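Local coordinates for protein N-acetylgalactosaminyltransferase 7 (Homo sapiens, PDB 6IWR) that is a glycosyltransferase-family protein that joins a GT-A type domain of the family 2 class to a ricin-type beta-trefoil lectin domain, at residues E91-L96 against L125-N130; N404-V409 against L430-I435; E144-S149 against R176-E181. All coordinates share one frame; numbering follows the deposited sequence.

Interaction 1. Residues E91-L96 against L125-N130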
ATOM      1  N   GLU A  91     -20.809  -0.531 -24.271  1.00 26.79           N
ATOM      2  CA  GLU A  91     -21.011   0.461 -25.294  1.00 33.94           C
ATOM      3  C   GLU A  91     -21.908   1.545 -24.738  1.00 44.34           C
ATOM      4  O   GLU A  91     -22.785   1.276 -23.939  1.00 51.74           O
ATOM      5  CB  GLU A  91     -21.655  -0.169 -26.532  1.00 38.27           C
ATOM      6  CG  GLU A  91     -21.757  -1.687 -26.551  1.00 33.69           C
ATOM      7  CD  GLU A  91     -21.208  -2.305 -27.817  1.00 33.22           C
ATOM      8  OE1 GLU A  91     -21.010  -3.520 -27.859  1.00 33.58           O
ATOM      9  OE2 GLU A  91     -20.962  -1.579 -28.771  1.00 29.64           O
ATOM     10  N   LYS A  92     -21.721   2.781 -25.157  1.00 43.90           N
ATOM     11  CA  LYS A  92     -20.613   3.224 -25.953  1.00 33.17           C
ATOM     12  C   LYS A  92     -19.550   3.577 -24.961  1.00 42.84           C
ATOM     13  O   LYS A  92     -19.282   4.735 -24.697  1.00 32.53           O
ATOM     14  CB  LYS A  92     -21.009   4.459 -26.757  1.00 41.41           C
ATOM     15  CG  LYS A  92     -22.338   5.119 -26.402  1.00 35.63           C
ATOM     16  CD  LYS A  92     -23.497   4.188 -26.677  1.00 36.99           C
ATOM     17  CE  LYS A  92     -24.279   4.616 -27.897  1.00 42.34           C
ATOM     18  NZ  LYS A  92     -25.741   4.608 -27.644  1.00 43.38           N
ATOM     19  N   ALA A  93     -18.940   2.560 -24.395  1.00 41.94           N
ATOM     20  CA  ALA A  93     -18.116   2.727 -23.224  1.00 33.68           C
ATOM     21  C   ALA A  93     -18.889   3.224 -22.009  1.00 38.44           C
ATOM     22  O   ALA A  93     -18.348   3.959 -21.213  1.00 37.47           O
ATOM     23  CB  ALA A  93     -16.952   3.641 -23.522  1.00 29.76           C
ATOM     24  N   LYS A  94     -20.142   2.807 -21.852  1.00 35.98           N
ATOM     25  CA  LYS A  94     -20.794   2.967 -20.577  1.00 37.81           C
ATOM     26  C   LYS A  94     -20.048   2.117 -19.586  1.00 36.86           C
ATOM     27  O   LYS A  94     -19.621   1.045 -19.938  1.00 36.93           O
ATOM     28  CB  LYS A  94     -22.233   2.479 -20.675  1.00 41.38           C
ATOM     29  CG  LYS A  94     -23.277   3.542 -20.438  1.00 44.15           C
ATOM     30  CD  LYS A  94     -24.286   3.086 -19.401  1.00 52.56           C
ATOM     31  CE  LYS A  94     -24.900   1.750 -19.768  1.00 51.27           C
ATOM     32  NZ  LYS A  94     -26.186   1.505 -19.068  1.00 41.85           N
ATOM     33  N   PRO A  95     -19.891   2.570 -18.350  1.00 35.00           N
ATOM     34  CA  PRO A  95     -19.213   1.722 -17.365  1.00 30.69           C
ATOM     35  C   PRO A  95     -20.019   0.456 -17.110  1.00 32.55           C
ATOM     36  O   PRO A  95     -21.250   0.467 -17.107  1.00 36.19           O
ATOM     37  CB  PRO A  95     -19.104   2.610 -16.113  1.00 33.07           C
ATOM     38  CG  PRO A  95     -19.919   3.802 -16.360  1.00 30.62           C
ATOM     39  CD  PRO A  95     -20.149   3.928 -17.828  1.00 30.30           C
ATOM     40  N   LEU A  96     -19.305  -0.640 -16.931  1.00 30.77           N
ATOM     41  CA  LEU A  96     -19.876  -1.962 -16.731  1.00 27.50           C
ATOM     42  C   LEU A  96     -19.637  -2.378 -15.283  1.00 31.91           C
ATOM     43  O   LEU A  96     -18.552  -2.861 -14.937  1.00 28.63           O
ATOM     44  CB  LEU A  96     -19.240  -2.958 -17.685  1.00 31.87           C
ATOM     45  CG  LEU A  96     -20.082  -4.154 -18.111  1.00 31.61           C
ATOM     46  CD1 LEU A  96     -19.157  -5.293 -18.520  1.00 29.59           C
ATOM     47  CD2 LEU A  96     -21.051  -4.590 -17.036  1.00 25.91           C
ATOM     48  N   LEU A 125     -15.582  -7.277 -28.600  1.00 28.34           N
ATOM     49  CA  LEU A 125     -14.323  -6.844 -29.192  1.00 27.11           C
ATOM     50  C   LEU A 125     -14.512  -5.693 -30.177  1.00 30.44           C
ATOM     51  O   LEU A 125     -13.548  -4.959 -30.437  1.00 35.51           O
ATOM     52  CB  LEU A 125     -13.637  -8.004 -29.895  1.00 24.69           C
ATOM     53  CG  LEU A 125     -13.353  -9.200 -28.995  1.00 22.73           C
ATOM     54  CD1 LEU A 125     -12.824 -10.363 -29.838  1.00 23.63           C
ATOM     55  CD2 LEU A 125     -12.395  -8.806 -27.896  1.00 23.72           C
ATOM     56  N   ASP A 126     -15.729  -5.510 -30.709  1.00 23.21           N
ATOM     57  CA  ASP A 126     -16.039  -4.482 -31.700  1.00 28.24           C
ATOM     58  C   ASP A 126     -16.889  -3.354 -31.120  1.00 26.68           C
ATOM     59  O   ASP A 126     -17.602  -2.659 -31.841  1.00 28.61           O
ATOM     60  CB  ASP A 126     -16.747  -5.112 -32.898  1.00 25.12           C
ATOM     61  CG  ASP A 126     -15.907  -6.178 -33.568  1.00 34.83           C
ATOM     62  OD1 ASP A 126     -14.731  -5.903 -33.913  1.00 31.94           O
ATOM     63  OD2 ASP A 126     -16.420  -7.309 -33.730  1.00 40.55           O
ATOM     64  N   ARG A 127     -16.817  -3.156 -29.818  1.00 27.03           N
ATOM     65  CA  ARG A 127     -17.686  -2.189 -29.180  1.00 27.27           C
ATOM     66  C   ARG A 127     -17.417  -0.794 -29.708  1.00 25.36           C
ATOM     67  O   ARG A 127     -16.310  -0.476 -30.146  1.00 29.96           O
ATOM     68  CB  ARG A 127     -17.493  -2.210 -27.667  1.00 28.35           C
ATOM     69  CG  ARG A 127     -16.176  -1.592 -27.200  1.00 30.06           C
ATOM     70  CD  ARG A 127     -16.363  -1.209 -25.798  1.00 29.13           C
ATOM     71  NE  ARG A 127     -15.187  -0.642 -25.176  1.00 31.38           N
ATOM     72  CZ  ARG A 127     -15.130  -0.345 -23.878  1.00 34.09           C
ATOM     73  NH1 ARG A 127     -14.029   0.179 -23.359  1.00 30.59           N
ATOM     74  NH2 ARG A 127     -16.178  -0.587 -23.103  1.00 30.52           N
ATOM     75  N   SER A 128     -18.450   0.039 -29.659  1.00 31.54           N
ATOM     76  CA  SER A 128     -18.308   1.458 -29.925  1.00 31.91           C
ATOM     77  C   SER A 128     -17.713   2.111 -28.687  1.00 35.65           C
ATOM     78  O   SER A 128     -17.617   1.460 -27.646  1.00 35.06           O
ATOM     79  CB  SER A 128     -19.659   2.063 -30.272  1.00 29.57           C
ATOM     80  OG  SER A 128     -20.595   1.772 -29.246  1.00 36.20           O
ATOM     81  N   VAL A 129     -17.330   3.383 -28.772  1.00 35.36           N
ATOM     82  CA  VAL A 129     -16.627   4.034 -27.673  1.00 37.92           C
ATOM     83  C   VAL A 129     -17.052   5.496 -27.610  1.00 34.63           C
ATOM     84  O   VAL A 129     -17.556   6.055 -28.582  1.00 38.09           O
ATOM     85  CB  VAL A 129     -15.099   3.851 -27.854  1.00 32.37           C
ATOM     86  CG1 VAL A 129     -14.380   5.142 -27.648  1.00 38.18           C
ATOM     87  CG2 VAL A 129     -14.594   2.776 -26.908  1.00 28.30           C
ATOM     88  N   ASN A 130     -16.887   6.106 -26.440  1.00 33.96           N
ATOM     89  CA  ASN A 130     -17.150   7.529 -26.323  1.00 29.84           C
ATOM     90  C   ASN A 130     -16.092   8.327 -27.094  1.00 28.79           C
ATOM     91  O   ASN A 130     -14.980   7.862 -27.345  1.00 33.89           O
ATOM     92  CB  ASN A 130     -17.192   7.941 -24.849  1.00 28.40           C
ATOM     93  CG  ASN A 130     -15.895   7.612 -24.096  1.00 30.44           C
ATOM     94  OD1 ASN A 130     -15.893   7.489 -22.892  1.00 33.02           O
ATOM     95  ND2 ASN A 130     -14.790   7.461 -24.819  1.00 44.48           N
TER

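Interaction 2. Residues N404-V409 against L430-I435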
ATOM      1  N   ASN A 404      19.703   1.819 -16.690  1.00 38.02           N
ATOM      2  CA  ASN A 404      19.235   2.388 -17.951  1.00 34.42           C
ATOM      3  C   ASN A 404      19.143   3.906 -17.879  1.00 33.76           C
ATOM      4  O   ASN A 404      19.526   4.601 -18.830  1.00 27.24           O
ATOM      5  CB  ASN A 404      17.888   1.801 -18.327  1.00 33.76           C
ATOM      6  CG  ASN A 404      17.999   0.375 -18.729  1.00 40.96           C
ATOM      7  OD1 ASN A 404      18.987  -0.304 -18.419  1.00 48.88           O
ATOM      8  ND2 ASN A 404      16.975  -0.121 -19.410  1.00 45.84           N
ATOM      9  N   TYR A 405      18.632   4.441 -16.764  1.00 33.80           N
ATOM     10  CA  TYR A 405      18.660   5.884 -16.574  1.00 30.78           C
ATOM     11  C   TYR A 405      20.068   6.427 -16.775  1.00 31.36           C
ATOM     12  O   TYR A 405      20.257   7.466 -17.412  1.00 33.32           O
ATOM     13  CB  TYR A 405      18.140   6.241 -15.182  1.00 34.97           C
ATOM     14  CG  TYR A 405      16.668   5.933 -14.977  1.00 38.52           C
ATOM     15  CD1 TYR A 405      15.811   5.778 -16.067  1.00 38.79           C
ATOM     16  CD2 TYR A 405      16.132   5.808 -13.698  1.00 34.54           C
ATOM     17  CE1 TYR A 405      14.470   5.499 -15.887  1.00 37.57           C
ATOM     18  CE2 TYR A 405      14.791   5.534 -13.512  1.00 37.47           C
ATOM     19  CZ  TYR A 405      13.972   5.372 -14.615  1.00 38.43           C
ATOM     20  OH  TYR A 405      12.641   5.109 -14.448  1.00 46.61           O
ATOM     21  N   VAL A 406      21.075   5.719 -16.266  1.00 33.59           N
ATOM     22  CA  VAL A 406      22.441   6.228 -16.348  1.00 27.91           C
ATOM     23  C   VAL A 406      22.918   6.268 -17.787  1.00 26.78           C
ATOM     24  O   VAL A 406      23.637   7.187 -18.187  1.00 28.63           O
ATOM     25  CB  VAL A 406      23.388   5.385 -15.482  1.00 29.26           C
ATOM     26  CG1 VAL A 406      24.825   5.788 -15.782  1.00 27.84           C
ATOM     27  CG2 VAL A 406      23.057   5.583 -14.006  1.00 31.29           C
ATOM     28  N   ARG A 407      22.580   5.251 -18.574  1.00 27.66           N
ATOM     29  CA  ARG A 407      22.982   5.265 -19.973  1.00 24.33           C
ATOM     30  C   ARG A 407      22.383   6.470 -20.679  1.00 24.89           C
ATOM     31  O   ARG A 407      23.083   7.228 -21.358  1.00 24.55           O
ATOM     32  CB  ARG A 407      22.574   3.957 -20.653  1.00 27.24           C
ATOM     33  CG  ARG A 407      23.211   2.708 -20.026  1.00 28.28           C
ATOM     34  CD  ARG A 407      22.797   1.454 -20.745  1.00 25.45           C
ATOM     35  NE  ARG A 407      23.101   1.535 -22.166  1.00 27.80           N
ATOM     36  CZ  ARG A 407      24.294   1.265 -22.698  1.00 31.99           C
ATOM     37  NH1 ARG A 407      25.314   0.922 -21.926  1.00 32.21           N
ATOM     38  NH2 ARG A 407      24.491   1.362 -24.008  1.00 27.02           N
ATOM     39  N   VAL A 408      21.093   6.702 -20.482  1.00 30.62           N
ATOM     40  CA  VAL A 408      20.456   7.830 -21.145  1.00 27.69           C
ATOM     41  C   VAL A 408      21.128   9.128 -20.745  1.00 28.43           C
ATOM     42  O   VAL A 408      21.463   9.960 -21.599  1.00 29.05           O
ATOM     43  CB  VAL A 408      18.953   7.864 -20.836  1.00 27.39           C
ATOM     44  CG1 VAL A 408      18.313   9.081 -21.517  1.00 27.66           C
ATOM     45  CG2 VAL A 408      18.307   6.573 -21.312  1.00 24.78           C
ATOM     46  N   VAL A 409      21.323   9.326 -19.435  1.00 26.80           N
ATOM     47  CA  VAL A 409      21.835  10.602 -18.937  1.00 23.80           C
ATOM     48  C   VAL A 409      23.254  10.838 -19.436  1.00 29.00           C
ATOM     49  O   VAL A 409      23.595  11.939 -19.891  1.00 26.82           O
ATOM     50  CB  VAL A 409      21.763  10.646 -17.402  1.00 27.17           C
ATOM     51  CG1 VAL A 409      22.666  11.764 -16.846  1.00 23.60           C
ATOM     52  CG2 VAL A 409      20.299  10.817 -16.928  1.00 24.49           C
ATOM     53  N   LEU A 430      27.693   3.036 -10.742  1.00 38.87           N
ATOM     54  CA  LEU A 430      27.029   1.888 -11.339  1.00 37.71           C
ATOM     55  C   LEU A 430      27.721   1.473 -12.637  1.00 32.16           C
ATOM     56  O   LEU A 430      28.015   2.321 -13.479  1.00 37.23           O
ATOM     57  CB  LEU A 430      25.572   2.221 -11.622  1.00 33.07           C
ATOM     58  CG  LEU A 430      24.557   1.337 -10.893  1.00 43.11           C
ATOM     59  CD1 LEU A 430      24.910   1.178  -9.411  1.00 47.92           C
ATOM     60  CD2 LEU A 430      23.117   1.850 -11.076  1.00 36.39           C
ATOM     61  N   PRO A 431      28.000   0.186 -12.876  1.00 36.22           N
ATOM     62  CA  PRO A 431      28.566  -0.194 -14.186  1.00 33.28           C
ATOM     63  C   PRO A 431      27.554  -0.045 -15.332  1.00 34.27           C
ATOM     64  O   PRO A 431      26.932  -1.037 -15.726  1.00 28.99           O
ATOM     65  CB  PRO A 431      28.979  -1.663 -13.985  1.00 28.30           C
ATOM     66  CG  PRO A 431      28.700  -1.999 -12.534  1.00 32.57           C
ATOM     67  CD  PRO A 431      27.742  -0.985 -12.013  1.00 34.18           C
ATOM     68  N   TYR A 432      27.379   1.167 -15.898  1.00 35.65           N
ATOM     69  CA  TYR A 432      26.286   1.392 -16.852  1.00 34.28           C
ATOM     70  C   TYR A 432      26.554   0.803 -18.237  1.00 33.19           C
ATOM     71  O   TYR A 432      25.630   0.756 -19.051  1.00 30.72           O
ATOM     72  CB  TYR A 432      25.942   2.894 -16.974  1.00 32.02           C
ATOM     73  CG  TYR A 432      27.066   3.854 -17.353  1.00 31.36           C
ATOM     74  CD1 TYR A 432      27.356   4.143 -18.692  1.00 31.17           C
ATOM     75  CD2 TYR A 432      27.798   4.520 -16.379  1.00 27.08           C
ATOM     76  CE1 TYR A 432      28.384   5.041 -19.044  1.00 26.49           C
ATOM     77  CE2 TYR A 432      28.822   5.415 -16.723  1.00 30.83           C
ATOM     78  CZ  TYR A 432      29.106   5.677 -18.057  1.00 30.99           C
ATOM     79  OH  TYR A 432      30.126   6.562 -18.401  1.00 39.72           O
ATOM     80  N   GLY A 433      27.777   0.343 -18.522  1.00 32.33           N
ATOM     81  CA  GLY A 433      28.046  -0.420 -19.726  1.00 27.13           C
ATOM     82  C   GLY A 433      28.634   0.422 -20.828  1.00 28.43           C
ATOM     83  O   GLY A 433      28.806   1.631 -20.721  1.00 34.19           O
ATOM     84  N   ASP A 434      28.916  -0.228 -21.945  1.00 33.63           N
ATOM     85  CA  ASP A 434      29.540   0.452 -23.072  1.00 26.22           C
ATOM     86  C   ASP A 434      28.584   1.458 -23.706  1.00 32.41           C
ATOM     87  O   ASP A 434      27.484   1.099 -24.123  1.00 34.52           O
ATOM     88  CB  ASP A 434      29.985  -0.571 -24.100  1.00 28.36           C
ATOM     89  CG  ASP A 434      30.910   0.014 -25.128  1.00 32.66           C
ATOM     90  OD1 ASP A 434      30.964   1.255 -25.254  1.00 33.45           O
ATOM     91  OD2 ASP A 434      31.581  -0.771 -25.819  1.00 37.46           O
ATOM     92  N   ILE A 435      29.012   2.719 -23.806  1.00 37.21           N
ATOM     93  CA  ILE A 435      28.163   3.788 -24.339  1.00 30.78           C
ATOM     94  C   ILE A 435      28.892   4.473 -25.500  1.00 32.14           C
ATOM     95  O   ILE A 435      28.434   5.488 -26.036  1.00 28.40           O
ATOM     96  CB  ILE A 435      27.743   4.752 -23.193  1.00 30.47           C
ATOM     97  CG1 ILE A 435      26.289   5.123 -23.354  1.00 38.56           C
ATOM     98  CG2 ILE A 435      28.618   6.014 -23.013  1.00 28.47           C
ATOM     99  CD1 ILE A 435      25.381   3.987 -23.039  1.00 41.63           C
TER

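Interaction 3. Residues E144-S149 against R176-E181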
ATOM      1  N   GLU A 144      -5.066  13.012 -47.763  1.00 27.82           N
ATOM      2  CA  GLU A 144      -5.306  11.639 -48.279  1.00 37.49           C
ATOM      3  C   GLU A 144      -4.058  11.015 -48.819  1.00 35.56           C
ATOM      4  O   GLU A 144      -4.021   9.865 -49.153  1.00 37.52           O
ATOM      5  CB  GLU A 144      -6.352  11.580 -49.393  1.00 31.28           C
ATOM      6  CG  GLU A 144      -7.750  11.959 -49.000  1.00 33.84           C
ATOM      7  CD  GLU A 144      -8.353  12.996 -49.905  1.00 38.21           C
ATOM      8  OE1 GLU A 144      -7.617  13.720 -50.569  1.00 32.43           O
ATOM      9  OE2 GLU A 144      -9.584  13.096 -49.946  1.00 39.44           O
ATOM     10  N   ASN A 145      -3.016  11.803 -48.799  1.00 37.43           N
ATOM     11  CA  ASN A 145      -1.749  11.579 -49.411  1.00 32.51           C
ATOM     12  C   ASN A 145      -0.798  10.990 -48.365  1.00 36.86           C
ATOM     13  O   ASN A 145       0.405  11.016 -48.518  1.00 35.54           O
ATOM     14  CB  ASN A 145      -1.300  12.948 -49.868  1.00 31.25           C
ATOM     15  CG  ASN A 145      -0.108  12.908 -50.728  1.00 33.42           C
ATOM     16  OD1 ASN A 145       0.110  11.962 -51.445  1.00 45.07           O
ATOM     17  ND2 ASN A 145       0.672  13.944 -50.676  1.00 37.76           N
ATOM     18  N   LEU A 146      -1.373  10.484 -47.285  1.00 31.69           N
ATOM     19  CA  LEU A 146      -0.674  10.021 -46.110  1.00 29.85           C
ATOM     20  C   LEU A 146       0.167   8.783 -46.297  1.00 29.49           C
ATOM     21  O   LEU A 146      -0.062   7.998 -47.192  1.00 35.93           O
ATOM     22  CB  LEU A 146      -1.688   9.731 -45.020  1.00 35.17           C
ATOM     23  CG  LEU A 146      -2.686  10.817 -44.666  1.00 37.19           C
ATOM     24  CD1 LEU A 146      -3.997  10.206 -44.212  1.00 24.61           C
ATOM     25  CD2 LEU A 146      -2.104  11.710 -43.595  1.00 27.01           C
ATOM     26  N   LEU A 147       1.166   8.636 -45.445  1.00 27.81           N
ATOM     27  CA  LEU A 147       1.995   7.448 -45.395  1.00 26.58           C
ATOM     28  C   LEU A 147       1.202   6.257 -44.895  1.00 28.50           C
ATOM     29  O   LEU A 147       0.299   6.405 -44.105  1.00 29.21           O
ATOM     30  CB  LEU A 147       3.150   7.668 -44.432  1.00 28.33           C
ATOM     31  CG  LEU A 147       4.512   8.246 -44.799  1.00 33.04           C
ATOM     32  CD1 LEU A 147       4.658   8.598 -46.253  1.00 28.62           C
ATOM     33  CD2 LEU A 147       4.856   9.433 -43.931  1.00 23.49           C
ATOM     34  N   THR A 148       1.552   5.067 -45.347  1.00 24.70           N
ATOM     35  CA  THR A 148       0.991   3.845 -44.781  1.00 25.69           C
ATOM     36  C   THR A 148       1.656   3.517 -43.436  1.00 27.73           C
ATOM     37  O   THR A 148       2.681   4.091 -43.071  1.00 32.83           O
ATOM     38  CB  THR A 148       1.182   2.687 -45.744  1.00 27.29           C
ATOM     39  OG1 THR A 148       2.588   2.437 -45.898  1.00 28.36           O
ATOM     40  CG2 THR A 148       0.573   3.020 -47.108  1.00 19.78           C
ATOM     41  N   SER A 149       1.086   2.570 -42.688  1.00 28.71           N
ATOM     42  CA  SER A 149       1.663   2.242 -41.387  1.00 28.35           C
ATOM     43  C   SER A 149       1.608   0.753 -41.079  1.00 26.26           C
ATOM     44  O   SER A 149       0.634   0.058 -41.407  1.00 28.70           O
ATOM     45  CB  SER A 149       0.962   3.008 -40.243  1.00 24.65           C
ATOM     46  OG  SER A 149       1.175   4.402 -40.367  1.00 29.09           O
ATOM     47  N   ARG A 176      -8.690   1.276 -44.398  1.00 34.32           N
ATOM     48  CA  ARG A 176      -8.014   0.069 -44.859  1.00 29.25           C
ATOM     49  C   ARG A 176      -6.742   0.387 -45.633  1.00 31.09           C
ATOM     50  O   ARG A 176      -5.713  -0.275 -45.446  1.00 37.99           O
ATOM     51  CB  ARG A 176      -8.970  -0.751 -45.721  1.00 33.17           C
ATOM     52  CG  ARG A 176     -10.333  -0.958 -45.069  1.00 50.66           C
ATOM     53  CD  ARG A 176     -11.208  -1.910 -45.876  1.00 62.04           C
ATOM     54  NE  ARG A 176     -11.782  -1.259 -47.048  1.00 69.04           N
ATOM     55  CZ  ARG A 176     -13.038  -0.829 -47.108  1.00 74.66           C
ATOM     56  NH1 ARG A 176     -13.826  -1.003 -46.056  1.00 73.27           N
ATOM     57  NH2 ARG A 176     -13.506  -0.243 -48.208  1.00 77.70           N
ATOM     58  N   LYS A 177      -6.786   1.402 -46.499  1.00 25.62           N
ATOM     59  CA  LYS A 177      -5.693   1.607 -47.444  1.00 29.12           C
ATOM     60  C   LYS A 177      -4.408   2.094 -46.771  1.00 32.75           C
ATOM     61  O   LYS A 177      -3.326   1.967 -47.356  1.00 27.27           O
ATOM     62  CB  LYS A 177      -6.129   2.575 -48.537  1.00 22.99           C
ATOM     63  CG  LYS A 177      -6.486   3.959 -48.030  1.00 32.51           C
ATOM     64  CD  LYS A 177      -6.708   4.921 -49.186  1.00 33.91           C
ATOM     65  CE  LYS A 177      -8.128   4.840 -49.708  1.00 29.50           C
ATOM     66  NZ  LYS A 177      -8.921   5.907 -49.053  1.00 39.00           N
ATOM     67  N   TYR A 178      -4.482   2.643 -45.557  1.00 34.72           N
ATOM     68  CA  TYR A 178      -3.254   3.044 -44.866  1.00 26.97           C
ATOM     69  C   TYR A 178      -2.710   1.966 -43.946  1.00 25.87           C
ATOM     70  O   TYR A 178      -1.560   2.071 -43.519  1.00 32.39           O
ATOM     71  CB  TYR A 178      -3.463   4.340 -44.081  1.00 23.34           C
ATOM     72  CG  TYR A 178      -4.039   5.403 -44.973  1.00 29.89           C
ATOM     73  CD1 TYR A 178      -3.230   6.101 -45.868  1.00 28.06           C
ATOM     74  CD2 TYR A 178      -5.405   5.650 -44.996  1.00 29.87           C
ATOM     75  CE1 TYR A 178      -3.765   7.052 -46.715  1.00 27.22           C
ATOM     76  CE2 TYR A 178      -5.937   6.597 -45.842  1.00 30.38           C
ATOM     77  CZ  TYR A 178      -5.115   7.281 -46.695  1.00 28.04           C
ATOM     78  OH  TYR A 178      -5.666   8.203 -47.522  1.00 35.50           O
ATOM     79  N   LEU A 179      -3.480   0.921 -43.665  1.00 26.78           N
ATOM     80  CA  LEU A 179      -3.080  -0.107 -42.713  1.00 21.56           C
ATOM     81  C   LEU A 179      -2.347  -1.202 -43.468  1.00 29.05           C
ATOM     82  O   LEU A 179      -2.967  -2.081 -44.068  1.00 41.70           O
ATOM     83  CB  LEU A 179      -4.296  -0.662 -42.002  1.00 22.07           C
ATOM     84  CG  LEU A 179      -4.077  -0.990 -40.533  1.00 26.82           C
ATOM     85  CD1 LEU A 179      -4.835  -2.244 -40.166  1.00 26.86           C
ATOM     86  CD2 LEU A 179      -2.620  -1.111 -40.172  1.00 30.52           C
ATOM     87  N   ALA A 180      -1.019  -1.176 -43.422  1.00 29.51           N
ATOM     88  CA  ALA A 180      -0.243  -2.127 -44.206  1.00 23.40           C
ATOM     89  C   ALA A 180      -0.224  -3.526 -43.596  1.00 28.97           C
ATOM     90  O   ALA A 180      -0.092  -4.510 -44.336  1.00 29.44           O
ATOM     91  CB  ALA A 180       1.186  -1.611 -44.368  1.00 28.80           C
ATOM     92  N   GLU A 181      -0.338  -3.634 -42.268  1.00 26.51           N
ATOM     93  CA  GLU A 181      -0.199  -4.880 -41.517  1.00 24.45           C
ATOM     94  C   GLU A 181      -0.282  -4.538 -40.035  1.00 26.17           C
ATOM     95  O   GLU A 181       0.045  -3.422 -39.623  1.00 29.21           O
ATOM     96  CB  GLU A 181       1.135  -5.592 -41.817  1.00 26.01           C
ATOM     97  CG  GLU A 181       2.342  -4.824 -41.280  1.00 26.17           C
ATOM     98  CD  GLU A 181       3.692  -5.479 -41.554  1.00 33.69           C
ATOM     99  OE1 GLU A 181       3.713  -6.702 -41.852  1.00 32.13           O
ATOM    100  OE2 GLU A 181       4.730  -4.758 -41.465  1.00 29.53           O
TER

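Interaction 1. Residues E91-L96 against L125-N130
E91 reaches across to the backbone of S128, and its carboxylate carries the hydrogen bonding between these two loops. OE2 of E91 accepts the S128 N-H at 3.1 Å, with an N-H...O angle of 164°. The bond is straight at the hydrogen, although the donor comes from above the carboxylate plane, 46° out of it. OG of S128 adds only a weak bond to the same OE2, at 3.4 Å; the hydroxyl sits between its own backbone N and carbonyl carbon, which puts it within reach of the glutamate. Beyond the two segments, G84 N also donates to OE2 and V85 N to OE1, so one carboxylate gathers backbone N-H groups from two places in the chain.

The guanidinium of R127 is satisfied otherwise. NE makes a salt bridge with E245, NH1 bonds to the carbonyl of Y278, and NH2 has a weak bond to the carbonyl of G90. E91 is not its ion partner: OE2 of E91 stays 6.9 Å from NE of R127, and the two planar groups are turned 75° apart. The arginine instead offers a face to A93, whose CA is 3.8 Å from NH2 of R127.

Apolar contact is slight, with CB of A93 4.2 Å from CG2 of V129. The carbonyl O of K92 lies 3.3 Å from N of N130, but the angle is too poor for a bond. Geometrically this is a loop-to-loop junction built on a glutamate that receives main-chain N-H groups, set beside the GT-A sheet, whose strand 244-246 supplies the partner of R127.

Interaction 2. Residues N404-V409 against L430-I435
The guanidinium of R407 is set edge-on against the backbone of 430-435, where it meets two carbonyl oxygens nearly in its own plane. NH1 donates to O of Y432 at 2.9 Å, with an N-H...O angle of 160°. O of D434 is gripped end-on by both terminal nitrogens, from NH1 at 3.1 Å and from NH2 at 3.0 Å, and both reach it from the same face of the D434 carbonyl plane. The NH1 donor stands well above that plane, 65° out of it, whereas NH2 is only moderately tilted. The aliphatic part of R407 leaves the helix with CG beside the backbone N and bends at chi3 (55°), which turns the planar end toward the loop.

I435 lies over one face of this group, its CG1 4.1 Å above the plane near the rim, and the two side chains run past each other in opposite directions; the still closer approach of the end of I435 is doubtful. One residue earlier on the helix, V406 and Y432 cross at about a right angle, CG1 of V406 meeting CD2 of Y432 obliquely at 3.3 Å.

NE of R407 forms a salt bridge with D346, which probably balances the arginine's charge. The carboxylate of D434 points elsewhere, to S436. Helix 400-412 is thus joined to the loop leading into helix 436-444 by one cation donating to main-chain oxygens, which probably makes the link depend more on the loop's backbone path than on its side chains.

Interaction 3. Residues E144-S149 against R176-E181
Y178 lies along the chain of 144-149 and touches it with its hydroxyl, one ring face and its backbone. OH donates to O of E144 at 2.9 Å; that oxygen sits at the ring edge, in the ring plane, while the hydroxyl is tilted 32° from the carbonyl plane of E144. With chi1 at -53°, CG of Y178 stands beside its own backbone N and opposite the carbonyl carbon, and this swings the ring out along the neighbouring segment.

L146 crosses the ring at about a right angle. CG of L146 stands beside its backbone N, and CD1 comes over one face of the ring, 4.2 Å from the centroid of the Y178 ring and 21° off the ring normal, a CH-pi contact; CB of L146 meets CE1 of Y178 at 3.8 Å. The opposite face carries the CG of K177, 3.5 Å above the ring plane, so the ring of Y178 has a leucine methyl over one face and the aliphatic part of K177 over the other, both toward the rim. Y251 also meets the ring, and its hydroxyl bonds to OG of S149 and to the carbonyl of L147.

The backbones then pair. N of S149 donates to O of Y178 at 2.8 Å, and N of A180 donates to O of S149 at 2.9 Å. S149 is therefore bonded to the residues flanking L179, its bridge partner, as a parallel pairing requires. T148 adds a CA-H...O contact, its CA 3.4 Å from O of Y178. Further on, E181 bonds S150 and forms a salt bridge with K210. This is where parallel strands 149-155 and 179-186 begin to pair, with helix 160-173 between them in sequence: a beta-alpha-beta crossover of the Rossmann-like half of a GT-A fold.

The three contacts follow one another along the chain in the order 1, 3, 2, each closing before the next opens, and none touches another. Interactions 1 and 3 are the nearest pair, with centres 26 Å and nearest atoms about 12 Å apart; helix 160-173, which packs against L125 and V129 of interaction 1, precedes the second segment of interaction 3. Interaction 2 stands apart, its centre 43 Å from that of interaction 1, across the chain's centre, and 38 Å from that of interaction 3. Interaction 3 belongs to the central sheet, interaction 1 joins loops beside it, and interaction 2 joins helix 400-412 to the loop before helix 436-444. The manganese ion is not among the partners described for any of the three.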